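Local coordinates for protein PpBBE-like 1 D396N (Physcomitrella patens subsp. patens, PDB 6EO5) that oxidises cellobiose as a flavin-dependent oxidase of the berberine bridge enzyme family, with FAD held bi-covalently, at residues Y40-R45 and F326-F331; S82-S87 and N430-D435. One frame throughout, in Å; residues are numbered along the deposited sequence.

Interaction 1: Y40-R45 and F326-F331; sequences YNLRER and FTTNTF. With FAD (flavin-adenine dinucleotide), chain C.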
loop_
_atom_site.group_PDB
_atom_site.type_symbol
_atom_site.label_atom_id
_atom_site.label_comp_id
_atom_site.label_asym_id
_atom_site.label_seq_id
_atom_site.Cartn_x
_atom_site.Cartn_y
_atom_site.Cartn_z
ATOM N N TYR A 40 6.640 3.192 10.830
ATOM C CA TYR A 40 5.321 3.815 10.901
ATOM C C TYR A 40 4.507 3.253 12.065
ATOM O O TYR A 40 3.923 4.006 12.850
ATOM C CB TYR A 40 4.568 3.650 9.581
ATOM C CG TYR A 40 3.199 4.253 9.692
ATOM C CD1 TYR A 40 3.036 5.640 9.705
ATOM C CD2 TYR A 40 2.071 3.451 9.835
ATOM C CE1 TYR A 40 1.790 6.210 9.830
ATOM C CE2 TYR A 40 0.830 4.008 9.963
ATOM C CZ TYR A 40 0.690 5.391 9.960
ATOM O OH TYR A 40 -0.561 5.952 10.087
ATOM N N ASN A 41 4.445 1.932 12.188
ATOM C CA ASN A 41 3.775 1.306 13.319
ATOM C C ASN A 41 4.818 1.070 14.401
ATOM O O ASN A 41 5.834 0.417 14.151
ATOM C CB ASN A 41 3.100 -0.002 12.906
ATOM C CG ASN A 41 1.998 -0.427 13.866
ATOM O OD1 ASN A 41 1.878 0.090 14.983
ATOM N ND2 ASN A 41 1.187 -1.391 13.432
ATOM N N LEU A 42 4.593 1.629 15.586
ATOM C CA LEU A 42 5.519 1.451 16.697
ATOM C C LEU A 42 5.114 0.301 17.612
ATOM O O LEU A 42 5.697 0.150 18.691
ATOM C CB LEU A 42 5.656 2.748 17.512
ATOM C CG LEU A 42 6.159 4.037 16.839
ATOM C CD1 LEU A 42 6.108 5.181 17.821
ATOM C CD2 LEU A 42 7.567 3.925 16.233
ATOM N N ARG A 43 4.138 -0.518 17.210
ATOM C CA ARG A 43 3.657 -1.557 18.112
ATOM C C ARG A 43 4.718 -2.627 18.348
ATOM O O ARG A 43 4.928 -3.054 19.487
ATOM C CB ARG A 43 2.372 -2.181 17.579
ATOM C CG ARG A 43 2.078 -3.532 18.228
ATOM C CD ARG A 43 0.659 -3.971 18.066
ATOM N NE ARG A 43 0.276 -4.107 16.664
ATOM C CZ ARG A 43 0.652 -5.116 15.885
ATOM N NH1 ARG A 43 1.443 -6.058 16.370
ATOM N NH2 ARG A 43 0.248 -5.170 14.625
ATOM N N GLU A 44 5.402 -3.070 17.299
ATOM C CA GLU A 44 6.388 -4.150 17.410
ATOM C C GLU A 44 7.780 -3.579 17.162
ATOM O O GLU A 44 8.257 -3.557 16.028
ATOM C CB GLU A 44 6.099 -5.273 16.418
ATOM C CG GLU A 44 4.754 -5.931 16.574
ATOM C CD GLU A 44 4.605 -6.615 17.904
ATOM O OE1 GLU A 44 5.614 -7.156 18.416
ATOM O OE2 GLU A 44 3.478 -6.608 18.438
ATOM N N ARG A 45 8.455 -3.153 18.231
ATOM C CA ARG A 45 9.766 -2.517 18.088
ATOM C C ARG A 45 10.856 -3.583 17.982
ATOM O O ARG A 45 11.675 -3.792 18.875
ATOM C CB ARG A 45 10.016 -1.567 19.241
ATOM C CG ARG A 45 9.084 -0.411 19.214
ATOM C CD ARG A 45 9.021 0.231 20.562
ATOM N NE ARG A 45 8.992 1.679 20.419
ATOM C CZ ARG A 45 7.922 2.436 20.635
ATOM N NH1 ARG A 45 6.770 1.879 21.018
ATOM N NH2 ARG A 45 8.017 3.752 20.466
ATOM N N PHE A 326 7.511 12.613 8.598
ATOM C CA PHE A 326 7.151 11.231 8.908
ATOM C C PHE A 326 6.479 11.171 10.276
ATOM O O PHE A 326 7.073 11.566 11.286
ATOM C CB PHE A 326 8.378 10.320 8.885
ATOM C CG PHE A 326 8.038 8.852 8.849
ATOM C CD1 PHE A 326 7.796 8.213 7.645
ATOM C CD2 PHE A 326 7.950 8.110 10.020
ATOM C CE1 PHE A 326 7.479 6.857 7.597
ATOM C CE2 PHE A 326 7.636 6.760 9.977
ATOM C CZ PHE A 326 7.398 6.135 8.756
ATOM N N THR A 327 5.248 10.678 10.315
ATOM C CA THR A 327 4.520 10.505 11.563
ATOM C C THR A 327 4.344 9.021 11.843
ATOM O O THR A 327 4.440 8.184 10.941
ATOM C CB THR A 327 3.156 11.196 11.508
ATOM O OG1 THR A 327 2.368 10.594 10.477
ATOM C CG2 THR A 327 3.322 12.668 11.186
ATOM N N THR A 328 4.091 8.700 13.110
ATOM C CA THR A 328 3.976 7.319 13.558
ATOM C C THR A 328 2.667 7.118 14.314
ATOM O O THR A 328 2.003 8.075 14.716
ATOM C CB THR A 328 5.165 6.926 14.443
ATOM O OG1 THR A 328 5.264 7.838 15.539
ATOM C CG2 THR A 328 6.453 6.976 13.651
ATOM N N ASN A 329 2.307 5.852 14.505
ATOM C CA ASN A 329 1.098 5.453 15.214
ATOM C C ASN A 329 1.379 4.101 15.872
ATOM O O ASN A 329 2.408 3.474 15.610
ATOM C CB ASN A 329 -0.094 5.401 14.243
ATOM C CG ASN A 329 -1.439 5.255 14.946
ATOM O OD1 ASN A 329 -1.561 5.499 16.149
ATOM N ND2 ASN A 329 -2.462 4.866 14.184
ATOM N N THR A 330 0.473 3.662 16.749
ATOM C CA THR A 330 0.532 2.318 17.334
ATOM C C THR A 330 -0.839 1.676 17.205
ATOM O O THR A 330 -1.811 2.178 17.782
ATOM C CB THR A 330 0.961 2.344 18.802
ATOM O OG1 THR A 330 2.253 2.944 18.896
ATOM C CG2 THR A 330 1.029 0.931 19.356
ATOM N N PHE A 331 -0.921 0.569 16.466
ATOM C CA PHE A 331 -2.227 0.140 15.994
ATOM C C PHE A 331 -2.199 -1.315 15.568
ATOM O O PHE A 331 -1.140 -1.889 15.302
ATOM C CB PHE A 331 -2.711 1.022 14.822
ATOM C CG PHE A 331 -1.821 0.977 13.591
ATOM C CD1 PHE A 331 -0.760 1.860 13.449
ATOM C CD2 PHE A 331 -2.075 0.083 12.555
ATOM C CE1 PHE A 331 0.050 1.833 12.309
ATOM C CE2 PHE A 331 -1.272 0.048 11.406
ATOM C CZ PHE A 331 -0.207 0.919 11.288
HETATM P PA FAD C . 7.974 -1.194 4.004
HETATM O O1A FAD C . 7.620 -1.474 5.457
HETATM O O2A FAD C . 9.360 -0.618 3.864
HETATM O O5B FAD C . 7.785 -2.469 3.033
HETATM C C5B FAD C . 6.692 -3.351 3.173
HETATM C C4B FAD C . 7.070 -4.758 2.725
HETATM O O4B FAD C . 7.672 -4.719 1.444
HETATM C C3B FAD C . 8.081 -5.403 3.657
HETATM O O3B FAD C . 7.860 -6.796 3.661
HETATM C C2B FAD C . 9.393 -5.118 2.975
HETATM O O2B FAD C . 10.384 -6.046 3.335
HETATM C C1B FAD C . 9.006 -5.196 1.503
HETATM N N9A FAD C . 9.950 -4.383 0.703
HETATM C C8A FAD C . 10.276 -3.063 0.906
HETATM N N7A FAD C . 11.187 -2.692 -0.019
HETATM C C5A FAD C . 11.454 -3.754 -0.808
HETATM C C6A FAD C . 12.307 -3.920 -1.883
HETATM N N6A FAD C . 13.047 -2.898 -2.300
HETATM N N1A FAD C . 12.379 -5.142 -2.515
HETATM C C2A FAD C . 11.613 -6.191 -2.063
HETATM N N3A FAD C . 10.767 -6.027 -0.987
HETATM C C4A FAD C . 10.691 -4.825 -0.366
HETATM N N1 FAD C . -1.864 1.488 0.697
HETATM C C2 FAD C . -2.539 1.774 -0.495
HETATM O O2 FAD C . -2.704 0.924 -1.395
HETATM N N3 FAD C . -3.031 3.053 -0.693
HETATM C C4 FAD C . -2.869 4.027 0.269
HETATM O O4 FAD C . -3.304 5.155 0.061
HETATM C C4X FAD C . -2.203 3.742 1.453
HETATM N N5 FAD C . -2.004 4.734 2.389
HETATM C C5X FAD C . -1.081 4.550 3.401
HETATM C C6 FAD C . -0.786 5.607 4.255
HETATM C C7 FAD C . 0.227 5.523 5.223
HETATM C C7M FAD C . 0.529 6.701 6.122
HETATM C C8 FAD C . 0.879 4.283 5.396
HETATM C C8M FAD C . 1.901 4.079 6.498
HETATM C C9 FAD C . 0.501 3.198 4.582
HETATM C C9A FAD C . -0.462 3.313 3.564
HETATM N N10 FAD C . -0.885 2.241 2.768
HETATM C C10 FAD C . -1.661 2.476 1.649
HETATM C "C1'" FAD C . -0.297 0.877 2.912
HETATM C "C2'" FAD C . 0.947 0.778 2.034
HETATM O "O2'" FAD C . 0.642 0.573 0.673
HETATM C "C3'" FAD C . 1.790 -0.377 2.524
HETATM O "O3'" FAD C . 2.103 -0.089 3.866
HETATM C "C4'" FAD C . 3.041 -0.519 1.661
HETATM O "O4'" FAD C . 3.409 -1.884 1.622
HETATM C "C5'" FAD C . 4.171 0.358 2.196
HETATM O "O5'" FAD C . 5.393 0.174 1.513
HETATM P P FAD C . 6.749 0.718 2.206
HETATM O O1P FAD C . 7.905 0.549 1.247
HETATM O O2P FAD C . 6.636 2.125 2.728
HETATM O O3P FAD C . 6.826 -0.164 3.548
HETATM O O HOH W 1 -2.655 5.034 11.398
HETATM O O HOH W 2 -1.252 -3.884 12.462
#

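Interaction 2: S82-S87 and N430-D435; sequences SYEDYS and NYIDRD. With FAD (flavin-adenine dinucleotide), chain C.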
loop_
_atom_site.group_PDB
_atom_site.type_symbol
_atom_site.label_atom_id
_atom_site.label_comp_id
_atom_site.label_asym_id
_atom_site.label_seq_id
_atom_site.Cartn_x
_atom_site.Cartn_y
_atom_site.Cartn_z
ATOM N N SER A 82 5.081 -0.778 6.865
ATOM C CA SER A 82 4.462 -2.095 7.009
ATOM C C SER A 82 3.615 -2.173 8.268
ATOM O O SER A 82 4.111 -1.930 9.377
ATOM C CB SER A 82 5.528 -3.185 7.044
ATOM O OG SER A 82 5.008 -4.366 7.622
ATOM N N TYR A 83 2.341 -2.543 8.098
ATOM C CA TYR A 83 1.412 -2.532 9.225
ATOM C C TYR A 83 1.806 -3.515 10.313
ATOM O O TYR A 83 1.356 -3.373 11.453
ATOM C CB TYR A 83 -0.010 -2.828 8.753
ATOM C CG TYR A 83 -0.679 -1.671 8.021
ATOM C CD1 TYR A 83 -0.013 -0.455 7.815
ATOM C CD2 TYR A 83 -1.973 -1.796 7.541
ATOM C CE1 TYR A 83 -0.617 0.585 7.154
ATOM C CE2 TYR A 83 -2.587 -0.766 6.883
ATOM C CZ TYR A 83 -1.914 0.421 6.692
ATOM O OH TYR A 83 -2.553 1.436 6.026
ATOM N N GLU A 84 2.638 -4.501 9.989
ATOM C CA GLU A 84 3.116 -5.484 10.948
ATOM C C GLU A 84 4.613 -5.360 11.216
ATOM O O GLU A 84 5.217 -6.288 11.757
ATOM C CB GLU A 84 2.781 -6.893 10.459
ATOM C CG GLU A 84 1.295 -7.192 10.379
ATOM C CD GLU A 84 0.682 -7.505 11.731
ATOM O OE1 GLU A 84 1.118 -6.917 12.740
ATOM O OE2 GLU A 84 -0.243 -8.344 11.789
ATOM N N ASP A 85 5.226 -4.241 10.836
ATOM C CA ASP A 85 6.649 -4.002 11.074
ATOM C C ASP A 85 7.535 -5.049 10.405
ATOM O O ASP A 85 8.620 -5.362 10.894
ATOM C CB ASP A 85 6.952 -3.917 12.569
ATOM C CG ASP A 85 6.379 -2.671 13.181
ATOM O OD1 ASP A 85 6.550 -1.597 12.576
ATOM O OD2 ASP A 85 5.728 -2.753 14.238
ATOM N N TYR A 86 7.098 -5.560 9.255
ATOM C CA TYR A 86 7.850 -6.597 8.567
ATOM C C TYR A 86 9.132 -6.076 7.925
ATOM O O TYR A 86 9.995 -6.881 7.563
ATOM C CB TYR A 86 6.979 -7.262 7.503
ATOM C CG TYR A 86 5.913 -8.198 8.041
ATOM C CD1 TYR A 86 6.017 -8.768 9.313
ATOM C CD2 TYR A 86 4.802 -8.518 7.272
ATOM C CE1 TYR A 86 5.031 -9.641 9.793
ATOM C CE2 TYR A 86 3.819 -9.376 7.736
ATOM C CZ TYR A 86 3.933 -9.942 8.990
ATOM O OH TYR A 86 2.946 -10.801 9.433
ATOM N N SER A 87 9.274 -4.764 7.741
ATOM C CA SER A 87 10.536 -4.247 7.225
ATOM C C SER A 87 11.540 -3.974 8.342
ATOM O O SER A 87 12.656 -3.522 8.060
ATOM C CB SER A 87 10.298 -2.990 6.380
ATOM O OG SER A 87 9.604 -2.000 7.110
ATOM N N ASN A 430 -1.487 -5.078 1.146
ATOM C CA ASN A 430 -0.810 -3.890 1.650
ATOM C C ASN A 430 -1.362 -3.430 2.986
ATOM O O ASN A 430 -0.734 -2.588 3.632
ATOM C CB ASN A 430 -0.880 -2.734 0.657
ATOM C CG ASN A 430 0.276 -2.730 -0.312
ATOM O OD1 ASN A 430 0.095 -2.445 -1.497
ATOM N ND2 ASN A 430 1.470 -3.038 0.178
ATOM N N TYR A 431 -2.510 -3.949 3.408
ATOM C CA TYR A 431 -2.958 -3.800 4.796
ATOM C C TYR A 431 -2.593 -5.047 5.610
ATOM O O TYR A 431 -3.410 -5.626 6.323
ATOM C CB TYR A 431 -4.456 -3.510 4.837
ATOM C CG TYR A 431 -4.856 -2.278 4.055
ATOM C CD1 TYR A 431 -3.953 -1.239 3.843
ATOM C CD2 TYR A 431 -6.137 -2.148 3.527
ATOM C CE1 TYR A 431 -4.307 -0.107 3.127
ATOM C CE2 TYR A 431 -6.504 -1.013 2.805
ATOM C CZ TYR A 431 -5.579 0.004 2.605
ATOM O OH TYR A 431 -5.932 1.137 1.888
ATOM N N ILE A 432 -1.321 -5.442 5.510
ATOM C CA ILE A 432 -0.857 -6.758 5.945
ATOM C C ILE A 432 -1.278 -7.082 7.387
ATOM O O ILE A 432 -1.221 -6.240 8.297
ATOM C CB ILE A 432 0.670 -6.827 5.743
ATOM C CG1 ILE A 432 1.151 -8.273 5.732
ATOM C CG2 ILE A 432 1.415 -5.985 6.769
ATOM C CD1 ILE A 432 0.475 -9.103 4.666
ATOM N N ASP A 433 -1.717 -8.326 7.591
ATOM C CA ASP A 433 -2.375 -8.761 8.827
ATOM C C ASP A 433 -1.890 -10.167 9.150
ATOM O O ASP A 433 -2.182 -11.108 8.404
ATOM C CB ASP A 433 -3.898 -8.731 8.656
ATOM C CG ASP A 433 -4.672 -9.196 9.900
ATOM O OD1 ASP A 433 -4.076 -9.631 10.929
ATOM O OD2 ASP A 433 -5.916 -9.126 9.824
ATOM N N ARG A 434 -1.163 -10.311 10.262
ATOM C CA ARG A 434 -0.528 -11.586 10.586
ATOM C C ARG A 434 -1.534 -12.699 10.875
ATOM O O ARG A 434 -1.167 -13.879 10.822
ATOM C CB ARG A 434 0.411 -11.406 11.778
ATOM C CG ARG A 434 1.345 -12.567 12.014
ATOM C CD ARG A 434 2.360 -12.210 13.082
ATOM N NE ARG A 434 3.306 -13.285 13.363
ATOM C CZ ARG A 434 4.490 -13.077 13.922
ATOM N NH1 ARG A 434 4.852 -11.844 14.239
ATOM N NH2 ARG A 434 5.313 -14.091 14.165
ATOM N N ASP A 435 -2.789 -12.359 11.168
ATOM C CA ASP A 435 -3.838 -13.339 11.424
ATOM C C ASP A 435 -4.593 -13.764 10.174
ATOM O O ASP A 435 -5.527 -14.570 10.291
ATOM C CB ASP A 435 -4.863 -12.787 12.416
ATOM C CG ASP A 435 -4.242 -12.310 13.697
ATOM O OD1 ASP A 435 -3.314 -12.982 14.198
ATOM O OD2 ASP A 435 -4.701 -11.254 14.197
HETATM P PA FAD C . 7.974 -1.194 4.004
HETATM O O1A FAD C . 7.620 -1.474 5.457
HETATM O O2A FAD C . 9.360 -0.618 3.864
HETATM O O5B FAD C . 7.785 -2.469 3.033
HETATM C C5B FAD C . 6.692 -3.351 3.173
HETATM C C4B FAD C . 7.070 -4.758 2.725
HETATM O O4B FAD C . 7.672 -4.719 1.444
HETATM C C3B FAD C . 8.081 -5.403 3.657
HETATM O O3B FAD C . 7.860 -6.796 3.661
HETATM C C2B FAD C . 9.393 -5.118 2.975
HETATM O O2B FAD C . 10.384 -6.046 3.335
HETATM C C1B FAD C . 9.006 -5.196 1.503
HETATM N N9A FAD C . 9.950 -4.383 0.703
HETATM C C8A FAD C . 10.276 -3.063 0.906
HETATM N N7A FAD C . 11.187 -2.692 -0.019
HETATM C C5A FAD C . 11.454 -3.754 -0.808
HETATM C C6A FAD C . 12.307 -3.920 -1.883
HETATM N N6A FAD C . 13.047 -2.898 -2.300
HETATM N N1A FAD C . 12.379 -5.142 -2.515
HETATM C C2A FAD C . 11.613 -6.191 -2.063
HETATM N N3A FAD C . 10.767 -6.027 -0.987
HETATM C C4A FAD C . 10.691 -4.825 -0.366
HETATM N N1 FAD C . -1.864 1.488 0.697
HETATM C C2 FAD C . -2.539 1.774 -0.495
HETATM O O2 FAD C . -2.704 0.924 -1.395
HETATM N N3 FAD C . -3.031 3.053 -0.693
HETATM C C4 FAD C . -2.869 4.027 0.269
HETATM O O4 FAD C . -3.304 5.155 0.061
HETATM C C4X FAD C . -2.203 3.742 1.453
HETATM N N5 FAD C . -2.004 4.734 2.389
HETATM C C5X FAD C . -1.081 4.550 3.401
HETATM C C6 FAD C . -0.786 5.607 4.255
HETATM C C7 FAD C . 0.227 5.523 5.223
HETATM C C7M FAD C . 0.529 6.701 6.122
HETATM C C8 FAD C . 0.879 4.283 5.396
HETATM C C8M FAD C . 1.901 4.079 6.498
HETATM C C9 FAD C . 0.501 3.198 4.582
HETATM C C9A FAD C . -0.462 3.313 3.564
HETATM N N10 FAD C . -0.885 2.241 2.768
HETATM C C10 FAD C . -1.661 2.476 1.649
HETATM C "C1'" FAD C . -0.297 0.877 2.912
HETATM C "C2'" FAD C . 0.947 0.778 2.034
HETATM O "O2'" FAD C . 0.642 0.573 0.673
HETATM C "C3'" FAD C . 1.790 -0.377 2.524
HETATM O "O3'" FAD C . 2.103 -0.089 3.866
HETATM C "C4'" FAD C . 3.041 -0.519 1.661
HETATM O "O4'" FAD C . 3.409 -1.884 1.622
HETATM C "C5'" FAD C . 4.171 0.358 2.196
HETATM O "O5'" FAD C . 5.393 0.174 1.513
HETATM P P FAD C . 6.749 0.718 2.206
HETATM O O1P FAD C . 7.905 0.549 1.247
HETATM O O2P FAD C . 6.636 2.125 2.728
HETATM O O3P FAD C . 6.826 -0.164 3.548
HETATM O O HOH W 3 1.607 -2.695 5.401
#

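Interaction 1: Y40-R45 and F326-F331
The carbonyl oxygen F331 O is gripped from opposite faces of its plane by two donors of the other segment: N41 ND2 at 3.0 Å and R43 NE, likewise at 3.0 Å. Each donor keeps the acceptor near the plane of its own flat group, and the R43 bond is almost straight (169°); R43 NH2 meanwhile forms a salt bridge with E84. N41 illustrates how an asparagine can bind a backbone by both ends of its amide. While ND2 gives to F331 O and probably also to Y83 O, N41 OD1 accepts from F331 N at 3.2 Å and, from its other face, from R43 N, closing an Asx turn. The amide of N41, whose CG stands anti to the backbone N (chi1 -159°), lies flat over the F331 ring, the planes 3° apart and ND2 3.3 Å above the ring centre. Beside it, Y40 O receives N329 N and L42 N gives to N329 O, the pattern of a single parallel bridge that opposes N41 to N329. The methyls of L42 lie across T328, and the CB of R43 touches CG2 of T330. Y40 meets F331 rim to rim, CE2 to CE1. A water joins Y40 OH to N329 ND2, which also bonds S398 OG. Over one face of the Y40 ring sits the flavin methyl C8M, 3.3 Å above the centre, and H81 stacks with Y40. In relatives the histidine of this GGHS sequence is linked to that methyl, so the arrangement probably walls the bi-covalent flavin site of the vanillyl-alcohol oxidase fold.

Interaction 2: S82-S87 and N430-D435
I432 is the bump of this contact, set into a hollow formed by Y83, E84 and Y86. Its CG2 branch presses on Y83 CB at 4.0 Å and on E84 CG at 3.8 Å, while its CG1 meets the edge of the Y86 ring, 3.5 Å from CE2. A chi1 of -161° turns CG1 toward Y86 and leaves CG2 facing Y83 and E84. E84 CB lies over the Y86 ring centre. Past the hollow, E84 OE2 takes the backbone R434 N on its anti lone pair at 2.7 Å, and R434 CB and CG lie against Y86 OH, which bonds Q466. K332 pairs with both E84 and D433, so it probably offsets their like charges. Y83 and Y431 lie side by side, ring planes nearly parallel (6°) but offset and meeting rim to rim, CE2 of Y83 beside CD1 of Y431; a water ties Y83 N, N430 O and the flavin ribityl O3'. Replacing Y83 by an alanine removes the ring and hydroxyl, which is likely to open a gap beside Y431 and the flavin and leave Q394 without its partner. Strand 331-338 borders the pair through A333 and S335, while helix 438-442 closes on I432 and D433 through Y441.

Interaction 1 is a surface contact and interaction 2 a buried one, yet both border the same FAD and involve strand 331-338, whose first residue ends 326-331 and whose later residues K332, A333 and S335 reach interaction 2. They also touch each other: R43 NH2 forms a salt bridge to E84 OE1 at 2.7 Å, E44 N bonds D85 OD2, and the F331 and Y83 rings pack edge-to-face. Their chemistry differs with place. Nearer the surface, two loops are bound by a web of backbone and amide bonds; deeper in, aliphatic and aromatic shapes interlock, with one direct hydrogen bond between the segments and charges paired with lysines nearby.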